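PDB 5LVA: NAD(P)H-FMN oxidoreductase from Bacillus subtilis, which binds flavin mononucleotide and probably uses NAD(P)H to reduce flavin or quinone acceptors. Local coordinates for residues 20-25 with 31-36; 49-54 with 80-85; 85-90 with 94-99. One frame throughout, in Å; residues are numbered along the deposited sequence.

Contact 1 of 3, residues 20-25 with 31-36; sequences AFADTL and ITLRDL
Ala22 of helix 17-23 and Leu25 just beyond it meet Leu33 and Ile31 of strand 31-35. No hydrogen bond joins the two segments, and the nearest approaches are between carbon atoms. Phe21 turns its ring to the other side of the helix, where it stacks on Tyr166 and meets Phe148 edge-to-face. Its carbonyl has a local role: Phe21 O accepts both Thr24 N and Thr24 OG1, the latter at 2.8 Å and lying in the carbonyl plane. One oxygen therefore holds two donors.

Ala22 is the first residue to touch the strand. Its methyl, CB, lies 3.7 Å from Leu33 CD1, and the same leucine methyl is 3.8 Å from Ala22 CA. A single branch of Leu33 thus fits against the short side chain and the backbone beside it. Leu33 CG stands anti to its own N (chi1 -170°), which sends this branch across to the helix.

Leu25 follows, its N bonded to Ala22 O. It sets out toward the strand from its CA, and its side chain crosses that of Ile31 at about a right angle. Both branches of Ile31 take part: CG2 approaches Leu25 CB at 3.9 Å, while CG1 lies 3.9 Å from Leu25 CD2. The other leucine methyl, Leu25 CD1, reaches toward Leu33 CD1 at a looser 4.4 Å, linking the two pairs. Around them, Leu25 also touches Val5 of the adjoining strand and Tyr166 of helix 156-171, and Ile31 touches Leu171.

An apolar layer of this kind, with an edge strand receiving a helix on one face, belongs to the first beta-alpha-beta unit of the flavodoxin-like fold: strand 3-7, helix 17-23 and strand 31-35.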
ATOM      1  N   ALA A  20      -9.225  -6.229   8.784  1.00 25.70           N
ATOM      2  CA  ALA A  20     -10.449  -6.563   8.070  1.00 25.16           C
ATOM      3  C   ALA A  20     -10.258  -6.565   6.557  1.00 25.65           C
ATOM      4  O   ALA A  20     -10.836  -7.383   5.846  1.00 28.10           O
ATOM      5  CB  ALA A  20     -11.544  -5.600   8.440  1.00 24.29           C
ATOM      6  N   PHE A  21      -9.458  -5.633   6.068  1.00 26.89           N
ATOM      7  CA  PHE A  21      -9.207  -5.526   4.643  1.00 24.73           C
ATOM      8  C   PHE A  21      -8.379  -6.708   4.182  1.00 25.20           C
ATOM      9  O   PHE A  21      -8.702  -7.359   3.196  1.00 30.62           O
ATOM     10  CB  PHE A  21      -8.489  -4.214   4.309  1.00 22.83           C
ATOM     11  CG  PHE A  21      -9.357  -3.002   4.394  1.00 23.22           C
ATOM     12  CD1 PHE A  21     -10.671  -3.094   4.802  1.00 24.59           C
ATOM     13  CD2 PHE A  21      -8.860  -1.765   4.039  1.00 23.14           C
ATOM     14  CE1 PHE A  21     -11.463  -1.981   4.878  1.00 21.95           C
ATOM     15  CE2 PHE A  21      -9.652  -0.646   4.107  1.00 23.79           C
ATOM     16  CZ  PHE A  21     -10.952  -0.754   4.524  1.00 22.86           C
ATOM     17  N   ALA A  22      -7.305  -6.975   4.906  1.00 20.81           N
ATOM     18  CA  ALA A  22      -6.447  -8.110   4.614  1.00 26.52           C
ATOM     19  C   ALA A  22      -7.206  -9.443   4.614  1.00 31.18           C
ATOM     20  O   ALA A  22      -6.931 -10.301   3.783  1.00 38.79           O
ATOM     21  CB  ALA A  22      -5.303  -8.163   5.607  1.00 26.06           C
ATOM     22  N   ASP A  23      -8.153  -9.611   5.535  1.00 29.42           N
ATOM     23  CA  ASP A  23      -8.911 -10.864   5.656  1.00 38.35           C
ATOM     24  C   ASP A  23      -9.641 -11.261   4.381  1.00 35.09           C
ATOM     25  O   ASP A  23      -9.802 -12.440   4.092  1.00 37.13           O
ATOM     26  CB  ASP A  23      -9.943 -10.772   6.788  1.00 36.78           C
ATOM     27  CG  ASP A  23      -9.334 -10.965   8.161  1.00 38.25           C
ATOM     28  OD1 ASP A  23      -8.230 -11.531   8.257  1.00 40.50           O
ATOM     29  OD2 ASP A  23      -9.977 -10.555   9.148  1.00 41.57           O
ATOM     30  N   THR A  24     -10.087 -10.269   3.625  1.00 28.66           N
ATOM     31  CA  THR A  24     -10.895 -10.511   2.444  1.00 26.52           C
ATOM     32  C   THR A  24     -10.089 -11.088   1.284  1.00 34.74           C
ATOM     33  O   THR A  24     -10.662 -11.496   0.287  1.00 39.91           O
ATOM     34  CB  THR A  24     -11.570  -9.222   1.979  1.00 32.90           C
ATOM     35  OG1 THR A  24     -10.581  -8.344   1.442  1.00 33.97           O
ATOM     36  CG2 THR A  24     -12.244  -8.532   3.137  1.00 28.35           C
ATOM     37  N   LEU A  25      -8.767 -11.134   1.420  1.00 39.03           N
ATOM     38  CA  LEU A  25      -7.896 -11.592   0.338  1.00 38.97           C
ATOM     39  C   LEU A  25      -7.184 -12.937   0.596  1.00 49.31           C
ATOM     40  O   LEU A  25      -6.444 -13.426  -0.256  1.00 48.72           O
ATOM     41  CB  LEU A  25      -6.850 -10.515   0.048  1.00 40.96           C
ATOM     42  CG  LEU A  25      -7.323  -9.186  -0.563  1.00 41.40           C
ATOM     43  CD1 LEU A  25      -6.165  -8.223  -0.672  1.00 37.37           C
ATOM     44  CD2 LEU A  25      -7.952  -9.376  -1.933  1.00 35.45           C
ATOM     45  N   ILE A  31      -3.669 -13.455  -5.405  1.00 33.72           N
ATOM     46  CA  ILE A  31      -3.204 -12.586  -4.341  1.00 31.90           C
ATOM     47  C   ILE A  31      -2.134 -13.240  -3.493  1.00 29.96           C
ATOM     48  O   ILE A  31      -2.311 -14.340  -2.993  1.00 29.37           O
ATOM     49  CB  ILE A  31      -4.342 -12.160  -3.399  1.00 37.90           C
ATOM     50  CG1 ILE A  31      -5.464 -11.477  -4.161  1.00 36.52           C
ATOM     51  CG2 ILE A  31      -3.814 -11.206  -2.363  1.00 32.66           C
ATOM     52  CD1 ILE A  31      -5.059 -10.172  -4.712  1.00 34.70           C
ATOM     53  N   THR A  32      -1.024 -12.539  -3.336  1.00 29.83           N
ATOM     54  CA  THR A  32      -0.012 -12.860  -2.348  1.00 22.56           C
ATOM     55  C   THR A  32      -0.039 -11.790  -1.262  1.00 24.27           C
ATOM     56  O   THR A  32       0.455 -10.692  -1.476  1.00 28.06           O
ATOM     57  CB  THR A  32       1.374 -12.905  -2.978  1.00 19.04           C
ATOM     58  OG1 THR A  32       1.324 -13.689  -4.166  1.00 27.63           O
ATOM     59  CG2 THR A  32       2.397 -13.460  -2.033  1.00 17.62           C
ATOM     60  N   LEU A  33      -0.625 -12.081  -0.110  1.00 26.61           N
ATOM     61  CA  LEU A  33      -0.641 -11.088   0.955  1.00 26.60           C
ATOM     62  C   LEU A  33       0.517 -11.339   1.893  1.00 25.79           C
ATOM     63  O   LEU A  33       0.867 -12.471   2.157  1.00 31.54           O
ATOM     64  CB  LEU A  33      -1.969 -11.090   1.711  1.00 24.00           C
ATOM     65  CG  LEU A  33      -2.104  -9.906   2.675  1.00 30.34           C
ATOM     66  CD1 LEU A  33      -3.488  -9.305   2.600  1.00 31.27           C
ATOM     67  CD2 LEU A  33      -1.810 -10.312   4.096  1.00 30.03           C
ATOM     68  N   ARG A  34       1.137 -10.265   2.356  1.00 27.88           N
ATOM     69  CA  ARG A  34       2.262 -10.363   3.261  1.00 24.02           C
ATOM     70  C   ARG A  34       2.129  -9.326   4.364  1.00 24.31           C
ATOM     71  O   ARG A  34       1.645  -8.226   4.144  1.00 25.93           O
ATOM     72  CB  ARG A  34       3.581 -10.184   2.518  1.00 20.08           C
ATOM     73  CG  ARG A  34       3.891 -11.279   1.539  1.00 27.74           C
ATOM     74  CD  ARG A  34       5.219 -11.039   0.842  1.00 25.86           C
ATOM     75  NE  ARG A  34       6.341 -11.122   1.765  1.00 27.52           N
ATOM     76  CZ  ARG A  34       7.396 -10.319   1.735  1.00 24.84           C
ATOM     77  NH1 ARG A  34       7.473  -9.364   0.826  1.00 24.62           N
ATOM     78  NH2 ARG A  34       8.370 -10.460   2.620  1.00 23.94           N
ATOM     79  N   ASP A  35       2.558  -9.715   5.556  1.00 25.74           N
ATOM     80  CA  ASP A  35       2.554  -8.877   6.735  1.00 20.83           C
ATOM     81  C   ASP A  35       3.998  -8.598   7.060  1.00 24.33           C
ATOM     82  O   ASP A  35       4.669  -9.408   7.712  1.00 32.66           O
ATOM     83  CB  ASP A  35       1.847  -9.593   7.887  1.00 20.91           C
ATOM     84  CG  ASP A  35       1.822  -8.789   9.169  1.00 24.71           C
ATOM     85  OD1 ASP A  35       2.539  -7.788   9.303  1.00 26.86           O
ATOM     86  OD2 ASP A  35       1.071  -9.182  10.067  1.00 34.49           O
ATOM     87  N   LEU A  36       4.492  -7.452   6.620  1.00 22.11           N
ATOM     88  CA  LEU A  36       5.924  -7.222   6.671  1.00 20.48           C
ATOM     89  C   LEU A  36       6.487  -7.005   8.066  1.00 24.94           C
ATOM     90  O   LEU A  36       7.588  -7.448   8.342  1.00 27.02           O
ATOM     91  CB  LEU A  36       6.286  -6.053   5.770  1.00 19.79           C
ATOM     92  CG  LEU A  36       6.425  -6.642   4.372  1.00 19.06           C
ATOM     93  CD1 LEU A  36       5.215  -6.323   3.520  1.00 17.00           C
ATOM     94  CD2 LEU A  36       7.699  -6.217   3.738  1.00 16.44           C
TER

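Contact 2 of 3, residues 49-54 with 80-85; sequences KEQKLC and DHVLLY
Glu50 and Gln51 of helix 47-56 pack against Val82, the last residue of helix 73-82, joining two helices of the flavodoxin-like alpha/beta fold. The close part centres on the valine: CG2 meets Glu50, while CG1 lies between Glu50 CB and Gln51 CG. Val82 CG2 is 3.9 Å from Glu50 CB, and Val82 CG1 is 3.9 Å from Gln51 CG. Glu50 crosses the valine at about a right angle, and its chain, bent at chi2, carries the carboxylate elsewhere, OE2 to Tyr40 OH and OE1 to Trp78 NE1 and a salt bridge with Arg34 NH1. Only its aliphatic part therefore serves this contact.

The looser side lies toward Leu84, an exposed residue past the helix end; its CD1 comes no nearer than 4.2 Å to Gln51 NE2. Between Val82 and Leu84 the chain makes an inverse gamma turn centred on Leu83.

Gln51 bridges the two regimes: its methylene packs on the valine while its amide engages the backbone. Shortening Gln51 to an alanine would probably leave Val82 O without this amide donor and open a gap beside Val82 CG1. The extended glutamine chain (chi2 179°) carries NE2 to Val82 O, with the donor in the carbonyl plane. This bond from Gln51 NE2 to Val82 O measures 3.1 Å, is nearly straight at 172°, and keeps the oxygen 2° from the glutamine amide plane.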
ATOM      1  N   LYS A  49      14.920 -11.167  -1.419  1.00 22.42           N
ATOM      2  CA  LYS A  49      13.619 -11.802  -1.295  1.00 18.49           C
ATOM      3  C   LYS A  49      12.514 -10.874  -1.773  1.00 23.39           C
ATOM      4  O   LYS A  49      11.659 -11.269  -2.562  1.00 27.22           O
ATOM      5  CB  LYS A  49      13.360 -12.216   0.155  1.00 23.78           C
ATOM      6  CG  LYS A  49      12.035 -12.949   0.362  1.00 25.22           C
ATOM      7  CD  LYS A  49      11.735 -13.165   1.836  1.00 20.70           C
ATOM      8  CE  LYS A  49      10.307 -13.640   2.030  1.00 30.02           C
ATOM      9  NZ  LYS A  49       9.900 -13.646   3.472  1.00 37.58           N
ATOM     10  N   GLU A  50      12.551  -9.636  -1.290  1.00 23.10           N
ATOM     11  CA  GLU A  50      11.579  -8.621  -1.663  1.00 17.39           C
ATOM     12  C   GLU A  50      11.629  -8.323  -3.154  1.00 18.43           C
ATOM     13  O   GLU A  50      10.602  -8.331  -3.824  1.00 23.69           O
ATOM     14  CB  GLU A  50      11.820  -7.345  -0.871  1.00 20.39           C
ATOM     15  CG  GLU A  50      11.838  -7.536   0.612  1.00 17.71           C
ATOM     16  CD  GLU A  50      10.551  -8.100   1.137  1.00 20.25           C
ATOM     17  OE1 GLU A  50       9.477  -7.651   0.707  1.00 20.43           O
ATOM     18  OE2 GLU A  50      10.619  -9.006   1.983  1.00 24.08           O
ATOM     19  N   GLN A  51      12.825  -8.059  -3.665  1.00 18.92           N
ATOM     20  CA  GLN A  51      13.015  -7.860  -5.094  1.00 18.46           C
ATOM     21  C   GLN A  51      12.421  -8.994  -5.908  1.00 21.16           C
ATOM     22  O   GLN A  51      11.702  -8.751  -6.863  1.00 27.76           O
ATOM     23  CB  GLN A  51      14.497  -7.713  -5.428  1.00 18.00           C
ATOM     24  CG  GLN A  51      15.045  -6.333  -5.134  1.00 21.13           C
ATOM     25  CD  GLN A  51      16.506  -6.214  -5.454  1.00 21.45           C
ATOM     26  OE1 GLN A  51      17.143  -7.177  -5.875  1.00 21.50           O
ATOM     27  NE2 GLN A  51      17.054  -5.036  -5.247  1.00 21.97           N
ATOM     28  N   LYS A  52      12.710 -10.230  -5.518  1.00 20.89           N
ATOM     29  CA  LYS A  52      12.266 -11.402  -6.266  1.00 22.69           C
ATOM     30  C   LYS A  52      10.759 -11.551  -6.279  1.00 23.92           C
ATOM     31  O   LYS A  52      10.187 -12.077  -7.224  1.00 28.61           O
ATOM     32  CB  LYS A  52      12.885 -12.666  -5.692  1.00 25.99           C
ATOM     33  CG  LYS A  52      14.243 -13.026  -6.229  1.00 23.03           C
ATOM     34  CD  LYS A  52      14.754 -14.247  -5.478  1.00 31.25           C
ATOM     35  CE  LYS A  52      15.472 -15.206  -6.392  1.00 35.18           C
ATOM     36  NZ  LYS A  52      14.745 -15.358  -7.690  1.00 37.48           N
ATOM     37  N   LEU A  53      10.116 -11.094  -5.219  1.00 23.30           N
ATOM     38  CA  LEU A  53       8.668 -11.171  -5.147  1.00 21.25           C
ATOM     39  C   LEU A  53       8.025 -10.133  -6.047  1.00 23.46           C
ATOM     40  O   LEU A  53       7.059 -10.435  -6.739  1.00 25.96           O
ATOM     41  CB  LEU A  53       8.190 -11.004  -3.704  1.00 24.05           C
ATOM     42  CG  LEU A  53       8.366 -12.275  -2.882  1.00 24.15           C
ATOM     43  CD1 LEU A  53       8.180 -12.030  -1.390  1.00 21.54           C
ATOM     44  CD2 LEU A  53       7.407 -13.315  -3.378  1.00 17.15           C
ATOM     45  N   CYS A  54       8.553  -8.913  -6.023  1.00 24.93           N
ATOM     46  CA  CYS A  54       8.097  -7.861  -6.940  1.00 22.60           C
ATOM     47  C   CYS A  54       8.192  -8.341  -8.382  1.00 24.72           C
ATOM     48  O   CYS A  54       7.257  -8.197  -9.153  1.00 27.66           O
ATOM     49  CB  CYS A  54       8.913  -6.570  -6.777  1.00 17.68           C
ATOM     50  SG  CYS A  54       8.773  -5.729  -5.185  1.00 23.00           S
ATOM     51  N   ASP A  80      13.807   2.491   0.659  1.00 18.92           N
ATOM     52  CA  ASP A  80      15.217   2.833   0.689  1.00 19.06           C
ATOM     53  C   ASP A  80      16.097   1.641   0.410  1.00 22.04           C
ATOM     54  O   ASP A  80      17.075   1.748  -0.334  1.00 25.14           O
ATOM     55  CB  ASP A  80      15.595   3.432   2.045  1.00 18.51           C
ATOM     56  CG  ASP A  80      15.041   4.816   2.241  1.00 18.43           C
ATOM     57  OD1 ASP A  80      14.419   5.340   1.298  1.00 22.65           O
ATOM     58  OD2 ASP A  80      15.220   5.385   3.335  1.00 19.71           O
ATOM     59  N   HIS A  81      15.753   0.506   1.011  1.00 21.40           N
ATOM     60  CA  HIS A  81      16.633  -0.646   0.998  1.00 18.45           C
ATOM     61  C   HIS A  81      16.410  -1.566  -0.187  1.00 21.68           C
ATOM     62  O   HIS A  81      17.345  -2.222  -0.637  1.00 21.97           O
ATOM     63  CB  HIS A  81      16.478  -1.430   2.290  1.00 22.24           C
ATOM     64  CG  HIS A  81      17.042  -0.731   3.482  1.00 24.76           C
ATOM     65  ND1 HIS A  81      17.395  -1.395   4.634  1.00 26.97           N
ATOM     66  CD2 HIS A  81      17.310   0.576   3.703  1.00 25.49           C
ATOM     67  CE1 HIS A  81      17.860  -0.527   5.512  1.00 25.15           C
ATOM     68  NE2 HIS A  81      17.818   0.676   4.972  1.00 23.85           N
ATOM     69  N   VAL A  82      15.183  -1.609  -0.695  1.00 19.00           N
ATOM     70  CA  VAL A  82      14.855  -2.539  -1.767  1.00 17.59           C
ATOM     71  C   VAL A  82      15.030  -1.939  -3.166  1.00 22.40           C
ATOM     72  O   VAL A  82      15.564  -2.601  -4.057  1.00 23.42           O
ATOM     73  CB  VAL A  82      13.418  -3.075  -1.606  1.00 23.04           C
ATOM     74  CG1 VAL A  82      13.042  -3.989  -2.757  1.00 19.89           C
ATOM     75  CG2 VAL A  82      13.279  -3.826  -0.284  1.00 17.46           C
ATOM     76  N   LEU A  83      14.614  -0.689  -3.356  1.00 22.56           N
ATOM     77  CA  LEU A  83      14.678  -0.051  -4.677  1.00 21.24           C
ATOM     78  C   LEU A  83      16.075   0.452  -5.046  1.00 23.30           C
ATOM     79  O   LEU A  83      16.378   1.626  -4.917  1.00 22.87           O
ATOM     80  CB  LEU A  83      13.682   1.100  -4.745  1.00 24.89           C
ATOM     81  CG  LEU A  83      12.235   0.740  -4.414  1.00 17.82           C
ATOM     82  CD1 LEU A  83      11.424   1.986  -4.292  1.00 19.59           C
ATOM     83  CD2 LEU A  83      11.644  -0.159  -5.472  1.00 16.84           C
ATOM     84  N   LEU A  84      16.913  -0.450  -5.540  1.00 27.61           N
ATOM     85  CA  LEU A  84      18.328  -0.143  -5.715  1.00 29.38           C
ATOM     86  C   LEU A  84      18.753   0.101  -7.162  1.00 25.69           C
ATOM     87  O   LEU A  84      18.088  -0.331  -8.104  1.00 27.98           O
ATOM     88  CB  LEU A  84      19.174  -1.263  -5.122  1.00 23.60           C
ATOM     89  CG  LEU A  84      18.988  -1.503  -3.626  1.00 24.75           C
ATOM     90  CD1 LEU A  84      19.843  -2.665  -3.184  1.00 23.76           C
ATOM     91  CD2 LEU A  84      19.341  -0.280  -2.833  1.00 20.56           C
ATOM     92  N   TYR A  85      19.871   0.813  -7.298  1.00 24.51           N
ATOM     93  CA  TYR A  85      20.486   1.091  -8.579  1.00 24.12           C
ATOM     94  C   TYR A  85      20.736  -0.211  -9.313  1.00 24.15           C
ATOM     95  O   TYR A  85      21.226  -1.153  -8.737  1.00 29.15           O
ATOM     96  CB  TYR A  85      21.799   1.864  -8.391  1.00 26.33           C
ATOM     97  CG  TYR A  85      22.429   2.290  -9.695  1.00 34.90           C
ATOM     98  CD1 TYR A  85      23.193   1.407 -10.450  1.00 34.51           C
ATOM     99  CD2 TYR A  85      22.230   3.569 -10.195  1.00 38.76           C
ATOM    100  CE1 TYR A  85      23.744   1.788 -11.653  1.00 32.39           C
ATOM    101  CE2 TYR A  85      22.782   3.958 -11.387  1.00 37.82           C
ATOM    102  CZ  TYR A  85      23.538   3.067 -12.111  1.00 39.35           C
ATOM    103  OH  TYR A  85      24.090   3.469 -13.304  1.00 59.46           O
TER

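Contact 3 of 3, residues 85-90 with 94-99; sequences YGWAYG and TALRGK
This is a loop-on-loop contact within the connection from helix 73-82 to strand 100-106, in which Trp87 lays its indole over Ala95 and Leu96. One direct backbone bond ties the two segments: Ala95 N donates to Trp87 O at 3.0 Å, almost in line with the carbonyl. Next to it, a water accepts from Leu96 N and bonds to Ala88 O at 2.7 Å, a second, indirect bridge.

Trp87 leaves its CA away from 94-99, CG opposite the backbone N (chi1 -177°), yet its ring end returns. Ala95 CB sits over one face of the five-membered ring, 3.6 Å from its centroid and 25° off the normal, a CH-pi contact. Leu96 takes the six-membered end, its CD2 3.6 Å from Trp87 CH2 and its CD1 3.7 Å from Trp87 CZ3. The latter methyl also reaches Ala88 CB at 4.0 Å.

Toward the rest of the fold, Trp87 NE1 bonds to Glu55 OE2, and both Trp87 and Leu96 touch Cys54 of helix 47-56. The loop thus packs against that helix, while backbone bonds join Gly98 to Gly139 and Lys99 to Thr141, at the start of strand 141-148.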
ATOM      1  N   TYR A  85      19.871   0.813  -7.298  1.00 24.51           N
ATOM      2  CA  TYR A  85      20.486   1.091  -8.579  1.00 24.12           C
ATOM      3  C   TYR A  85      20.736  -0.211  -9.313  1.00 24.15           C
ATOM      4  O   TYR A  85      21.226  -1.153  -8.737  1.00 29.15           O
ATOM      5  CB  TYR A  85      21.799   1.864  -8.391  1.00 26.33           C
ATOM      6  CG  TYR A  85      22.429   2.290  -9.695  1.00 34.90           C
ATOM      7  CD1 TYR A  85      23.193   1.407 -10.450  1.00 34.51           C
ATOM      8  CD2 TYR A  85      22.230   3.569 -10.195  1.00 38.76           C
ATOM      9  CE1 TYR A  85      23.744   1.788 -11.653  1.00 32.39           C
ATOM     10  CE2 TYR A  85      22.782   3.958 -11.387  1.00 37.82           C
ATOM     11  CZ  TYR A  85      23.538   3.067 -12.111  1.00 39.35           C
ATOM     12  OH  TYR A  85      24.090   3.469 -13.304  1.00 59.46           O
ATOM     13  N   GLY A  86      20.399  -0.269 -10.588  1.00 29.59           N
ATOM     14  CA  GLY A  86      20.643  -1.473 -11.352  1.00 28.41           C
ATOM     15  C   GLY A  86      19.526  -2.484 -11.224  1.00 32.52           C
ATOM     16  O   GLY A  86      19.554  -3.534 -11.857  1.00 31.32           O
ATOM     17  N   TRP A  87      18.535  -2.178 -10.398  1.00 29.30           N
ATOM     18  CA  TRP A  87      17.383  -3.053 -10.293  1.00 27.19           C
ATOM     19  C   TRP A  87      16.097  -2.294 -10.539  1.00 25.78           C
ATOM     20  O   TRP A  87      15.299  -2.658 -11.392  1.00 25.48           O
ATOM     21  CB  TRP A  87      17.316  -3.740  -8.923  1.00 22.29           C
ATOM     22  CG  TRP A  87      16.153  -4.696  -8.862  1.00 22.61           C
ATOM     23  CD1 TRP A  87      16.060  -5.907  -9.479  1.00 19.70           C
ATOM     24  CD2 TRP A  87      14.913  -4.507  -8.169  1.00 20.27           C
ATOM     25  NE1 TRP A  87      14.853  -6.484  -9.208  1.00 22.79           N
ATOM     26  CE2 TRP A  87      14.128  -5.642  -8.411  1.00 21.23           C
ATOM     27  CE3 TRP A  87      14.393  -3.486  -7.375  1.00 21.10           C
ATOM     28  CZ2 TRP A  87      12.853  -5.780  -7.889  1.00 20.70           C
ATOM     29  CZ3 TRP A  87      13.138  -3.632  -6.856  1.00 17.69           C
ATOM     30  CH2 TRP A  87      12.383  -4.771  -7.108  1.00 18.96           C
ATOM     31  N   ALA A  88      15.890  -1.246  -9.764  1.00 25.00           N
ATOM     32  CA  ALA A  88      14.658  -0.496  -9.866  1.00 23.65           C
ATOM     33  C   ALA A  88      14.873   0.725 -10.751  1.00 28.36           C
ATOM     34  O   ALA A  88      13.973   1.163 -11.453  1.00 26.33           O
ATOM     35  CB  ALA A  88      14.169  -0.096  -8.495  1.00 26.21           C
ATOM     36  N   TYR A  89      16.084   1.258 -10.714  1.00 27.77           N
ATOM     37  CA  TYR A  89      16.449   2.384 -11.542  1.00 26.03           C
ATOM     38  C   TYR A  89      17.903   2.260 -11.911  1.00 31.66           C
ATOM     39  O   TYR A  89      18.589   1.339 -11.477  1.00 32.89           O
ATOM     40  CB  TYR A  89      16.205   3.707 -10.821  1.00 23.28           C
ATOM     41  CG  TYR A  89      17.147   3.963  -9.666  1.00 26.02           C
ATOM     42  CD1 TYR A  89      16.949   3.355  -8.431  1.00 23.51           C
ATOM     43  CD2 TYR A  89      18.226   4.826  -9.805  1.00 28.77           C
ATOM     44  CE1 TYR A  89      17.801   3.590  -7.377  1.00 22.86           C
ATOM     45  CE2 TYR A  89      19.081   5.069  -8.753  1.00 24.38           C
ATOM     46  CZ  TYR A  89      18.868   4.444  -7.544  1.00 26.68           C
ATOM     47  OH  TYR A  89      19.723   4.687  -6.499  1.00 33.47           O
ATOM     48  N   GLY A  90      18.388   3.206 -12.692  1.00 32.35           N
ATOM     49  CA  GLY A  90      19.771   3.169 -13.092  1.00 40.31           C
ATOM     50  C   GLY A  90      19.888   2.454 -14.409  1.00 43.73           C
ATOM     51  O   GLY A  90      18.883   2.121 -15.032  1.00 43.64           O
ATOM     52  N   THR A  94      15.609  -1.935 -14.567  1.00 26.19           N
ATOM     53  CA  THR A  94      14.366  -1.937 -15.311  1.00 26.87           C
ATOM     54  C   THR A  94      13.356  -3.015 -14.843  1.00 28.45           C
ATOM     55  O   THR A  94      12.325  -3.230 -15.475  1.00 26.77           O
ATOM     56  CB  THR A  94      14.698  -2.090 -16.810  1.00 35.93           C
ATOM     57  OG1 THR A  94      13.643  -1.552 -17.610  1.00 44.68           O
ATOM     58  CG2 THR A  94      14.959  -3.547 -17.181  1.00 35.07           C
ATOM     59  N   ALA A  95      13.627  -3.634 -13.695  1.00 28.78           N
ATOM     60  CA  ALA A  95      12.870  -4.805 -13.243  1.00 27.44           C
ATOM     61  C   ALA A  95      11.398  -4.524 -12.965  1.00 33.00           C
ATOM     62  O   ALA A  95      10.558  -5.421 -13.048  1.00 30.03           O
ATOM     63  CB  ALA A  95      13.518  -5.398 -11.996  1.00 23.66           C
ATOM     64  N   LEU A  96      11.086  -3.279 -12.635  1.00 30.84           N
ATOM     65  CA  LEU A  96       9.725  -2.926 -12.267  1.00 26.84           C
ATOM     66  C   LEU A  96       9.014  -2.172 -13.373  1.00 30.08           C
ATOM     67  O   LEU A  96       7.836  -1.847 -13.248  1.00 32.46           O
ATOM     68  CB  LEU A  96       9.720  -2.083 -10.997  1.00 23.47           C
ATOM     69  CG  LEU A  96      10.449  -2.689  -9.805  1.00 25.41           C
ATOM     70  CD1 LEU A  96      10.491  -1.714  -8.658  1.00 17.91           C
ATOM     71  CD2 LEU A  96       9.765  -3.975  -9.394  1.00 19.81           C
ATOM     72  N   ARG A  97       9.718  -1.885 -14.457  1.00 29.06           N
ATOM     73  CA  ARG A  97       9.122  -1.066 -15.492  1.00 28.99           C
ATOM     74  C   ARG A  97       7.959  -1.808 -16.113  1.00 31.49           C
ATOM     75  O   ARG A  97       8.110  -2.933 -16.557  1.00 33.42           O
ATOM     76  CB  ARG A  97      10.153  -0.684 -16.553  1.00 34.92           C
ATOM     77  CG  ARG A  97       9.893   0.681 -17.174  1.00 41.17           C
ATOM     78  CD  ARG A  97      10.917   1.022 -18.229  1.00 50.20           C
ATOM     79  NE  ARG A  97      11.102  -0.074 -19.170  1.00 61.92           N
ATOM     80  CZ  ARG A  97      12.045  -0.103 -20.105  1.00 68.97           C
ATOM     81  NH1 ARG A  97      12.892   0.913 -20.221  1.00 63.22           N
ATOM     82  NH2 ARG A  97      12.145  -1.145 -20.922  1.00 69.78           N
ATOM     83  N   GLY A  98       6.788  -1.186 -16.110  1.00 29.45           N
ATOM     84  CA  GLY A  98       5.618  -1.790 -16.715  1.00 24.66           C
ATOM     85  C   GLY A  98       4.601  -2.325 -15.720  1.00 27.07           C
ATOM     86  O   GLY A  98       3.423  -2.435 -16.041  1.00 23.91           O
ATOM     87  N   LYS A  99       5.057  -2.658 -14.515  1.00 25.70           N
ATOM     88  CA  LYS A  99       4.179  -3.200 -13.480  1.00 26.99           C
ATOM     89  C   LYS A  99       3.273  -2.116 -12.923  1.00 23.29           C
ATOM     90  O   LYS A  99       3.582  -0.943 -13.028  1.00 26.34           O
ATOM     91  CB  LYS A  99       4.998  -3.836 -12.347  1.00 24.40           C
ATOM     92  CG  LYS A  99       5.836  -5.030 -12.780  1.00 24.53           C
ATOM     93  CD  LYS A  99       6.657  -5.603 -11.630  1.00 23.78           C
ATOM     94  CE  LYS A  99       7.509  -6.772 -12.077  1.00 24.46           C
ATOM     95  NZ  LYS A  99       6.701  -7.987 -12.385  1.00 29.04           N
TER
HETATM   96  O   HOH W   1      12.368  -0.637 -12.680  1.00 24.07           O

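Helix 47-56 links all three contacts. Contacts 1 and 2 have centres 20 Å apart but are joined by a salt bridge, Arg34 NH1 to Glu50 OE1 at 2.6 Å. Contacts 2 and 3 are closer, with 10 Å between centres, and share Tyr85; Trp87 CZ2 of contact 3 lies 3.3 Å from Gln51 O of contact 2. Contacts 1 and 3 do not touch: their nearest atoms are about 10 Å apart. Contact 1 alone lies near the flavin site, the Ala22 side chain being about 9 Å from bound FMN and about 6 Å from the side chain of FMN-binding Asn18. Contacts 2 and 3 lie away from that site.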